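PDB 5KYM: 1-acyl-sn-glycerol-3-phosphate acyltransferase from Thermotoga maritima, which catalyses the acylation of lysophosphatidic acid to phosphatidic acid at the membrane, as an integral membrane acyltransferase of the HX4D family. Local coordinates for residues I16-Y20 against R55-W59; L121-F125 against E140-K144; P185-W189 against V233-V238. All coordinates share one frame; numbering follows the deposited sequence.

Contact 1 of 3, residues I16-Y20 against R55-W59. With HGX (1-heptadecanoyl-2-tridecanoyl-3-glycerol-phosphonyl choline), chain D; HGX (1-heptadecanoyl-2-tridecanoyl-3-glycerol-phosphonyl choline), chain E.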
loop_
_atom_site.group_PDB
_atom_site.type_symbol
_atom_site.label_atom_id
_atom_site.label_comp_id
_atom_site.label_asym_id
_atom_site.label_seq_id
_atom_site.Cartn_x
_atom_site.Cartn_y
_atom_site.Cartn_z
ATOM N N ILE A 16 -3.931 -7.620 18.881
ATOM C CA ILE A 16 -2.657 -6.969 18.815
ATOM C C ILE A 16 -2.668 -5.776 17.884
ATOM O O ILE A 16 -2.219 -4.710 18.242
ATOM C CB ILE A 16 -1.559 -7.953 18.350
ATOM C CG1 ILE A 16 -1.286 -8.946 19.463
ATOM C CG2 ILE A 16 -0.246 -7.219 17.999
ATOM C CD1 ILE A 16 -0.642 -10.209 18.956
ATOM N N ALA A 17 -3.172 -5.965 16.683
ATOM C CA ALA A 17 -3.274 -4.875 15.714
ATOM C C ALA A 17 -4.038 -3.662 16.240
ATOM O O ALA A 17 -3.681 -2.531 15.916
ATOM C CB ALA A 17 -3.935 -5.362 14.453
ATOM N N THR A 18 -5.074 -3.883 17.040
ATOM C CA THR A 18 -5.882 -2.783 17.525
ATOM C C THR A 18 -5.202 -2.069 18.675
ATOM O O THR A 18 -5.060 -0.855 18.683
ATOM C CB THR A 18 -7.237 -3.278 17.983
ATOM O OG1 THR A 18 -7.855 -3.987 16.918
ATOM C CG2 THR A 18 -8.102 -2.076 18.331
ATOM N N VAL A 19 -4.759 -2.836 19.648
ATOM C CA VAL A 19 -3.968 -2.253 20.710
ATOM C C VAL A 19 -2.732 -1.541 20.164
ATOM O O VAL A 19 -2.342 -0.505 20.678
ATOM C CB VAL A 19 -3.543 -3.296 21.759
ATOM C CG1 VAL A 19 -2.613 -2.662 22.765
ATOM C CG2 VAL A 19 -4.750 -3.834 22.494
ATOM N N TYR A 20 -2.111 -2.095 19.133
ATOM C CA TYR A 20 -0.881 -1.522 18.627
ATOM C C TYR A 20 -1.206 -0.192 17.926
ATOM O O TYR A 20 -0.599 0.874 18.273
ATOM C CB TYR A 20 -0.149 -2.512 17.739
ATOM C CG TYR A 20 1.237 -2.091 17.267
ATOM C CD1 TYR A 20 1.384 -1.236 16.193
ATOM C CD2 TYR A 20 2.382 -2.609 17.821
ATOM C CE1 TYR A 20 2.632 -0.865 15.732
ATOM C CE2 TYR A 20 3.640 -2.254 17.345
ATOM C CZ TYR A 20 3.782 -1.361 16.303
ATOM O OH TYR A 20 5.000 -0.902 15.752
ATOM N N ARG A 55 5.762 -5.519 10.900
ATOM C CA ARG A 55 5.335 -6.275 12.065
ATOM C C ARG A 55 4.005 -6.961 11.797
ATOM O O ARG A 55 3.783 -8.082 12.247
ATOM C CB ARG A 55 5.241 -5.361 13.284
ATOM C CG ARG A 55 6.597 -4.987 13.838
ATOM C CD ARG A 55 6.608 -4.188 15.121
ATOM N NE ARG A 55 7.982 -3.773 15.518
ATOM C CZ ARG A 55 8.256 -2.835 16.433
ATOM N NH1 ARG A 55 7.287 -2.185 17.072
ATOM N NH2 ARG A 55 9.512 -2.518 16.719
ATOM N N ALA A 56 3.114 -6.298 11.064
ATOM C CA ALA A 56 1.825 -6.870 10.733
ATOM C C ALA A 56 1.924 -8.296 10.227
ATOM O O ALA A 56 1.152 -9.211 10.617
ATOM C CB ALA A 56 1.171 -6.029 9.650
ATOM N N PHE A 57 2.861 -8.489 9.318
ATOM C CA PHE A 57 2.970 -9.791 8.722
ATOM C C PHE A 57 3.538 -10.776 9.730
ATOM O O PHE A 57 3.192 -11.959 9.662
ATOM C CB PHE A 57 3.704 -9.753 7.389
ATOM C CG PHE A 57 2.933 -9.067 6.353
ATOM C CD1 PHE A 57 2.889 -7.699 6.330
ATOM C CD2 PHE A 57 2.158 -9.767 5.474
ATOM C CE1 PHE A 57 2.082 -7.032 5.444
ATOM C CE2 PHE A 57 1.310 -9.101 4.579
ATOM C CZ PHE A 57 1.281 -7.723 4.574
ATOM N N THR A 58 4.331 -10.316 10.703
ATOM C CA THR A 58 4.827 -11.248 11.731
ATOM C C THR A 58 3.704 -11.683 12.636
ATOM O O THR A 58 3.594 -12.853 12.942
ATOM C CB THR A 58 5.997 -10.743 12.567
ATOM O OG1 THR A 58 5.507 -9.947 13.621
ATOM C CG2 THR A 58 6.976 -9.978 11.772
ATOM N N TRP A 59 2.811 -10.780 12.998
ATOM C CA TRP A 59 1.636 -11.208 13.732
ATOM C C TRP A 59 0.801 -12.318 13.031
ATOM O O TRP A 59 0.034 -13.030 13.668
ATOM C CB TRP A 59 0.762 -10.020 14.048
ATOM C CG TRP A 59 1.467 -8.960 14.677
ATOM C CD1 TRP A 59 2.552 -9.051 15.453
ATOM C CD2 TRP A 59 1.128 -7.593 14.636
ATOM N NE1 TRP A 59 2.958 -7.808 15.890
ATOM C CE2 TRP A 59 2.068 -6.897 15.414
ATOM C CE3 TRP A 59 0.112 -6.874 14.008
ATOM C CZ2 TRP A 59 2.018 -5.512 15.586
ATOM C CZ3 TRP A 59 0.063 -5.497 14.169
ATOM C CH2 TRP A 59 1.003 -4.829 14.933
HETATM O O11 HGX D . 6.036 -7.126 17.639
HETATM C C11 HGX D . 5.823 -6.345 18.577
HETATM C C12 HGX D . 4.423 -5.858 18.889
HETATM C C13 HGX D . 4.163 -5.631 20.377
HETATM C C14 HGX D . 2.715 -5.185 20.632
HETATM C C15 HGX D . 2.176 -5.684 21.975
HETATM C C16 HGX D . 0.693 -5.388 22.269
HETATM C C17 HGX D . 0.121 -6.385 23.288
HETATM C C18 HGX D . -1.180 -5.961 23.967
HETATM O O3 HGX D . 6.911 -5.858 19.416
HETATM C C3 HGX D . 8.200 -5.451 18.926
HETATM C C2 HGX D . 9.363 -6.178 19.649
HETATM C C1 HGX D . 10.382 -6.864 18.687
HETATM O O3P HGX D . 9.893 -7.268 17.384
HETATM O O2 HGX D . 8.840 -7.105 20.640
HETATM C C31 HGX D . 8.799 -6.609 22.027
HETATM O O31 HGX D . 9.847 -6.699 22.647
HETATM C C32 HGX D . 7.570 -5.973 22.695
HETATM C C33 HGX D . 6.669 -6.914 23.507
HETATM C C34 HGX D . 5.618 -6.159 24.348
HETATM C C35 HGX D . 4.443 -7.055 24.785
HETATM C C36 HGX D . 3.916 -6.818 26.210
HETATM C C37 HGX D . 2.650 -7.618 26.606
HETATM C C38 HGX D . 2.374 -7.596 28.137
HETATM C C39 HGX D . 0.960 -8.043 28.606
HETATM C C40 HGX D . 0.774 -8.153 30.134
HETATM O O1 HGX D . 12.139 -7.401 16.194
HETATM P P1 HGX D . 10.688 -7.040 15.971
HETATM O O4 HGX D . 10.387 -5.646 15.475
HETATM O O5 HGX D . 10.011 -8.065 14.888
HETATM C C4 HGX D . 10.717 -9.022 14.076
HETATM C C5 HGX D . 11.279 -8.375 12.811
HETATM O O11 HGX E . 6.704 -2.826 20.730
HETATM C C11 HGX E . 6.787 -1.706 21.199
HETATM C C12 HGX E . 5.648 -1.170 22.039
HETATM C C13 HGX E . 4.321 -1.932 22.003
HETATM C C14 HGX E . 3.432 -1.287 23.076
HETATM C C15 HGX E . 2.091 -1.958 23.397
HETATM C C16 HGX E . 1.458 -1.331 24.662
HETATM C C17 HGX E . -0.029 -1.693 24.823
HETATM C C18 HGX E . -0.796 -1.032 25.981
HETATM O O3 HGX E . 7.997 -0.879 20.985
HETATM C C3 HGX E . 9.052 -1.164 20.044
HETATM C C2 HGX E . 10.450 -1.258 20.688
HETATM C C1 HGX E . 11.456 -1.282 19.523
HETATM O O3P HGX E . 12.825 -1.162 19.938
HETATM O O2 HGX E . 10.578 -2.438 21.537
HETATM C C31 HGX E . 11.042 -2.327 22.950
HETATM O O31 HGX E . 11.963 -1.577 23.243
HETATM C C32 HGX E . 10.438 -3.156 24.080
HETATM C C33 HGX E . 9.497 -2.323 24.961
HETATM C C34 HGX E . 8.520 -3.141 25.821
HETATM C C35 HGX E . 7.089 -2.577 25.839
HETATM C C36 HGX E . 6.286 -3.064 27.056
HETATM C C37 HGX E . 4.793 -2.691 27.044
HETATM C C38 HGX E . 4.055 -3.179 28.310
HETATM C C39 HGX E . 2.515 -3.233 28.201
HETATM C C40 HGX E . 1.818 -3.856 29.420
HETATM O O1 HGX E . 14.001 -0.831 17.725
HETATM P P1 HGX E . 14.042 -1.668 18.986
HETATM O O4 HGX E . 13.933 -3.178 18.915
HETATM O O5 HGX E . 15.434 -1.326 19.754
HETATM C C4 HGX E . 16.715 -1.515 19.131
HETATM C C5 HGX E . 17.808 -1.830 20.154
#
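Tyr20 turns CG anti to its backbone nitrogen (chi1 -173°), and Trp59 turns CG anti to its carbonyl carbon, which brings the two rings together between their helices. The meeting is T-shaped: the edge of the indole points at the face of the phenol, with Trp59 CH2 3.6 Å from Tyr20 CG, and the planes stand 65° apart. Ile16 CG2 sits over the indole's six-membered ring in a CH-pi contact, 3.6 Å from the centroid. The small Ala17 lets the indole come close, its CA 3.7 Å from Trp59 CZ3. Arg55, extended from CG to NE, sets its guanidinium nearly perpendicular to the phenol ring, at the ring's edge; Arg55 NH1 gives Tyr20 OH a weak, bent hydrogen bond of 2.9 Å. The stronger hold is on lipid: Arg55 NE donates to phosphate oxygen O4 of the chain D phospholipid at 3.0 Å, while that lipid's C3 lies over the guanidinium face. Arginine suits this headgroup site, and nearby Lys51 probably adds positive charge. Tyr20 CD2 and Val19 CG1 meet acyl chains, the latter 3.4 Å from C17 of the chain E lipid. The contact joins helices 2-34 and 38-59, which run roughly antiparallel, 149° apart here; Tyr24, one turn on, meets the Tyr20 ring, and Ala56 and Phe57 touch Met88 in a loop of the acyltransferase domain.

Contact 2 of 3, residues L121-F125 against E140-K144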
loop_
_atom_site.group_PDB
_atom_site.type_symbol
_atom_site.label_atom_id
_atom_site.label_comp_id
_atom_site.label_asym_id
_atom_site.label_seq_id
_atom_site.Cartn_x
_atom_site.Cartn_y
_atom_site.Cartn_z
ATOM N N LEU A 121 -0.235 10.257 6.868
ATOM C CA LEU A 121 0.326 9.919 5.556
ATOM C C LEU A 121 -0.172 10.781 4.414
ATOM O O LEU A 121 0.110 10.468 3.246
ATOM C CB LEU A 121 0.059 8.438 5.237
ATOM C CG LEU A 121 0.831 7.471 6.145
ATOM C CD1 LEU A 121 0.166 6.105 6.172
ATOM C CD2 LEU A 121 2.315 7.385 5.725
ATOM N N ASN A 122 -0.907 11.846 4.754
ATOM C CA ASN A 122 -1.555 12.737 3.804
ATOM C C ASN A 122 -2.505 12.050 2.855
ATOM O O ASN A 122 -2.679 12.510 1.750
ATOM C CB ASN A 122 -0.501 13.522 3.031
ATOM C CG ASN A 122 -0.321 14.892 3.557
ATOM O OD1 ASN A 122 -0.653 15.873 2.891
ATOM N ND2 ASN A 122 0.199 14.981 4.760
ATOM N N GLY A 123 -3.154 10.975 3.282
ATOM C CA GLY A 123 -4.165 10.286 2.448
ATOM C C GLY A 123 -5.341 11.142 1.985
ATOM O O GLY A 123 -5.361 12.306 2.190
ATOM N N VAL A 124 -6.311 10.527 1.324
ATOM C CA VAL A 124 -7.331 11.245 0.517
ATOM C C VAL A 124 -8.526 10.335 0.593
ATOM O O VAL A 124 -8.461 9.200 0.076
ATOM C CB VAL A 124 -6.961 11.382 -0.979
ATOM C CG1 VAL A 124 -8.116 11.915 -1.764
ATOM C CG2 VAL A 124 -5.741 12.278 -1.162
ATOM N N PHE A 125 -9.561 10.839 1.282
ATOM C CA PHE A 125 -10.778 10.110 1.453
ATOM C C PHE A 125 -11.739 10.351 0.234
ATOM O O PHE A 125 -11.680 11.390 -0.458
ATOM C CB PHE A 125 -11.438 10.487 2.775
ATOM C CG PHE A 125 -10.645 10.125 4.041
ATOM C CD1 PHE A 125 -10.696 8.848 4.579
ATOM C CD2 PHE A 125 -9.938 11.107 4.769
ATOM C CE1 PHE A 125 -9.995 8.527 5.758
ATOM C CE2 PHE A 125 -9.253 10.781 5.933
ATOM C CZ PHE A 125 -9.271 9.487 6.421
ATOM N N GLU A 140 -6.817 16.890 -5.047
ATOM C CA GLU A 140 -5.914 16.899 -3.850
ATOM C C GLU A 140 -4.679 16.031 -4.067
ATOM O O GLU A 140 -3.552 16.426 -3.704
ATOM C CB GLU A 140 -6.532 16.365 -2.563
ATOM C CG GLU A 140 -7.870 16.873 -2.119
ATOM C CD GLU A 140 -8.463 15.917 -1.102
ATOM O OE1 GLU A 140 -7.740 15.625 -0.115
ATOM O OE2 GLU A 140 -9.622 15.434 -1.300
ATOM N N ALA A 141 -4.912 14.837 -4.617
ATOM C CA ALA A 141 -3.852 13.926 -5.000
ATOM C C ALA A 141 -2.862 14.650 -5.907
ATOM O O ALA A 141 -1.682 14.720 -5.595
ATOM C CB ALA A 141 -4.431 12.713 -5.701
ATOM N N ILE A 142 -3.362 15.246 -6.992
ATOM C CA ILE A 142 -2.528 16.030 -7.913
ATOM C C ILE A 142 -1.764 17.119 -7.154
ATOM O O ILE A 142 -0.552 17.340 -7.346
ATOM C CB ILE A 142 -3.331 16.689 -9.043
ATOM C CG1 ILE A 142 -3.884 15.635 -9.998
ATOM C CG2 ILE A 142 -2.427 17.615 -9.845
ATOM C CD1 ILE A 142 -4.305 16.138 -11.379
ATOM N N GLU A 143 -2.501 17.807 -6.273
ATOM C CA GLU A 143 -1.959 18.931 -5.512
ATOM C C GLU A 143 -0.903 18.457 -4.517
ATOM O O GLU A 143 0.246 18.929 -4.563
ATOM C CB GLU A 143 -3.097 19.749 -4.878
ATOM C CG GLU A 143 -3.983 20.591 -5.840
ATOM C CD GLU A 143 -3.274 21.206 -7.081
ATOM O OE1 GLU A 143 -2.345 22.005 -6.778
ATOM O OE2 GLU A 143 -3.659 20.898 -8.297
ATOM N N LYS A 144 -1.268 17.493 -3.669
ATOM C CA LYS A 144 -0.297 16.783 -2.829
ATOM C C LYS A 144 0.939 16.261 -3.565
ATOM O O LYS A 144 2.061 16.431 -3.073
ATOM C CB LYS A 144 -0.955 15.613 -2.090
ATOM C CG LYS A 144 -1.786 16.082 -0.947
ATOM C CD LYS A 144 -2.781 15.075 -0.381
ATOM C CE LYS A 144 -3.461 15.739 0.816
ATOM N NZ LYS A 144 -4.605 14.965 1.354
#
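Lys144 NZ bonds two successive backbone carbonyls, Gly123 O at 2.9 Å and Asn122 O at 3.1 Å, where the chain leaves helix 114-120 through a Schellman motif. Asn122 is the C-prime residue of that motif; its positive phi is one that asparagine accepts more readily than most residues, and Gly123 then leads straight into strand 124-125. The two bonds differ in direction: NZ is tilted 31° from the Gly123 carbonyl plane but stands well above that of Asn122, 58° out of it. Lysine suits the place because its chain, extended beyond CG, is long enough to reach from helix 137-147 to this turn. The same ammonium group makes a salt bridge with Glu140 OE1, one helical turn earlier, at 3.5 Å, so its charge is probably balanced there while its hydrogens serve the carbonyls. Further out, the Asn122 amide crosses the lysine chain, with OD1 3.5 Å from Lys144 CE. Branched Val124 lies against Glu140 and Lys144, turned toward the helix, and with Ala141 and the Lys144 chain it also packs on Phe151 of strand 151-153. Its two methyls divide the work: Val124 CG2 lies 3.9 Å from Lys144 NZ, and Val124 CG1 meets the Glu140 carboxylate, 3.9 Å from OE2.

Contact 3 of 3, residues P185-W189 against V233-V238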
loop_
_atom_site.group_PDB
_atom_site.type_symbol
_atom_site.label_atom_id
_atom_site.label_comp_id
_atom_site.label_asym_id
_atom_site.label_seq_id
_atom_site.Cartn_x
_atom_site.Cartn_y
_atom_site.Cartn_z
ATOM N N PRO A 185 6.127 0.740 -10.570
ATOM C CA PRO A 185 5.244 -0.403 -10.664
ATOM C C PRO A 185 5.596 -1.482 -9.667
ATOM O O PRO A 185 6.762 -1.747 -9.526
ATOM C CB PRO A 185 5.475 -0.910 -12.079
ATOM C CG PRO A 185 5.969 0.255 -12.801
ATOM C CD PRO A 185 6.885 0.904 -11.798
ATOM N N VAL A 186 4.592 -2.087 -9.018
ATOM C CA VAL A 186 4.825 -3.110 -7.993
ATOM C C VAL A 186 3.904 -4.268 -8.216
ATOM O O VAL A 186 2.791 -4.033 -8.508
ATOM C CB VAL A 186 4.566 -2.563 -6.581
ATOM C CG1 VAL A 186 4.563 -3.677 -5.560
ATOM C CG2 VAL A 186 5.644 -1.562 -6.253
ATOM N N SER A 187 4.360 -5.497 -8.044
ATOM C CA SER A 187 3.496 -6.644 -8.190
ATOM C C SER A 187 3.468 -7.369 -6.856
ATOM O O SER A 187 4.526 -7.632 -6.258
ATOM C CB SER A 187 4.054 -7.582 -9.232
ATOM O OG SER A 187 4.358 -6.934 -10.444
ATOM N N ILE A 188 2.262 -7.703 -6.396
ATOM C CA ILE A 188 2.026 -8.321 -5.085
ATOM C C ILE A 188 1.466 -9.708 -5.346
ATOM O O ILE A 188 0.473 -9.852 -6.122
ATOM C CB ILE A 188 0.945 -7.564 -4.337
ATOM C CG1 ILE A 188 1.397 -6.121 -4.040
ATOM C CG2 ILE A 188 0.577 -8.300 -3.044
ATOM C CD1 ILE A 188 0.389 -5.257 -3.281
ATOM N N TRP A 189 2.075 -10.739 -4.748
ATOM C CA TRP A 189 1.461 -12.036 -4.776
ATOM C C TRP A 189 1.485 -12.742 -3.464
ATOM O O TRP A 189 2.520 -12.868 -2.883
ATOM C CB TRP A 189 2.178 -12.914 -5.735
ATOM C CG TRP A 189 1.444 -14.232 -5.872
ATOM C CD1 TRP A 189 1.842 -15.438 -5.485
ATOM C CD2 TRP A 189 0.149 -14.402 -6.445
ATOM N NE1 TRP A 189 0.896 -16.371 -5.786
ATOM C CE2 TRP A 189 -0.171 -15.757 -6.365
ATOM C CE3 TRP A 189 -0.773 -13.511 -7.015
ATOM C CZ2 TRP A 189 -1.379 -16.267 -6.795
ATOM C CZ3 TRP A 189 -1.979 -14.012 -7.448
ATOM C CH2 TRP A 189 -2.277 -15.381 -7.328
ATOM N N VAL A 233 3.641 -4.538 -17.167
ATOM C CA VAL A 233 4.745 -4.702 -16.168
ATOM C C VAL A 233 4.281 -5.370 -14.859
ATOM O O VAL A 233 4.883 -6.344 -14.398
ATOM C CB VAL A 233 5.447 -3.359 -15.826
ATOM C CG1 VAL A 233 6.435 -3.554 -14.681
ATOM C CG2 VAL A 233 6.154 -2.781 -17.055
ATOM N N VAL A 234 3.211 -4.834 -14.304
ATOM C CA VAL A 234 2.691 -5.323 -13.053
ATOM C C VAL A 234 2.200 -6.748 -13.244
ATOM O O VAL A 234 2.570 -7.645 -12.455
ATOM C CB VAL A 234 1.552 -4.459 -12.479
ATOM C CG1 VAL A 234 1.101 -5.086 -11.159
ATOM C CG2 VAL A 234 2.004 -3.029 -12.232
ATOM N N LYS A 235 1.394 -6.941 -14.295
ATOM C CA LYS A 235 0.827 -8.248 -14.579
ATOM C C LYS A 235 1.848 -9.344 -14.720
ATOM O O LYS A 235 1.644 -10.424 -14.173
ATOM C CB LYS A 235 -0.066 -8.228 -15.816
ATOM C CG LYS A 235 -1.499 -7.901 -15.505
ATOM C CD LYS A 235 -2.223 -7.912 -16.812
ATOM C CE LYS A 235 -3.694 -7.553 -16.632
ATOM N NZ LYS A 235 -4.447 -7.822 -17.908
ATOM N N ARG A 236 2.913 -9.061 -15.462
ATOM C CA ARG A 236 3.973 -10.032 -15.694
ATOM C C ARG A 236 4.630 -10.409 -14.377
ATOM O O ARG A 236 5.035 -11.546 -14.187
ATOM C CB ARG A 236 5.018 -9.539 -16.712
ATOM C CG ARG A 236 5.966 -10.653 -17.174
ATOM C CD ARG A 236 6.869 -10.278 -18.362
ATOM N NE ARG A 236 7.506 -8.944 -18.242
ATOM C CZ ARG A 236 7.073 -7.786 -18.782
ATOM N NH1 ARG A 236 5.956 -7.710 -19.527
ATOM N NH2 ARG A 236 7.770 -6.668 -18.568
ATOM N N GLY A 237 4.732 -9.452 -13.470
ATOM C CA GLY A 237 5.272 -9.727 -12.158
ATOM C C GLY A 237 4.459 -10.754 -11.415
ATOM O O GLY A 237 4.978 -11.742 -10.881
ATOM N N VAL A 238 3.154 -10.531 -11.422
ATOM C CA VAL A 238 2.234 -11.402 -10.728
ATOM C C VAL A 238 2.384 -12.825 -11.237
ATOM O O VAL A 238 2.429 -13.769 -10.461
ATOM C CB VAL A 238 0.799 -10.915 -10.892
ATOM C CG1 VAL A 238 -0.154 -11.873 -10.244
ATOM C CG2 VAL A 238 0.666 -9.626 -10.175
#
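Ser187 turns toward helix 223-243 and lies against Gly237 CA, its OG donating to Val234 O at 2.8 Å, in the carbonyl plane and on a lone pair. That oxygen also accepts the helix's own bond from Val238 N, and Ser187 OG is further hydrogen-bonded to His212 NE2, so the buried hydroxyl links strand, helix and a loop. Gly237 makes room for it: OG is 3.4 Å from Gly237 CA, and a CB on this residue would fall about 2.0 Å from Ser187 OG, too close, so glycine suits the place. With an alanine in place of Ser187 the hydroxyl is gone, and His212 NE2 and Val234 O would probably each lose this partner. Val234 and Val238 flank the serine. Val234 has CG1 anti to its backbone nitrogen (chi1 -180°), resting that methyl 3.3 Å from Val186 O, and Val238 CG1 meets Trp189 CE3 at 3.7 Å, the two side chains crossing at about a right angle. The compact ring of Pro185 offers CB to Val233 CG1, 3.8 Å away. Axes 7.0 Å apart and crossing at -28° let strand and helix run nearly alongside. Helix 223-243 thus packs on one face of the mixed sheet, while Val186 and Ile188 point away from it; Val186 touches strand 79-82, and Ile188 touches helix 89-96 at Asp89, by sequence the aspartate of the HX4D motif.

From the N terminus the chain first runs out along helix 2-34 and back along helix 38-59, and contact 1 closes that hairpin over 34 mostly helical residues. Contact 2 follows, closing a much shorter loop of 14 residues, part of it (127-132) not modelled; it joins the small parallel sheet to helix 137-147. Contact 3 closes the last, a loop of 43 residues, bringing the near-C-terminal helix 223-243 back onto strand 183-189 of the main sheet. The three stand in series, none crossing or enclosing another, with centres 24 to 26 Å apart. Leu121 of contact 2 also packs on Leu46 and Ile49 of helix 38-59, linking the acyltransferase part to the lipid-bound two-helix motif of contact 1.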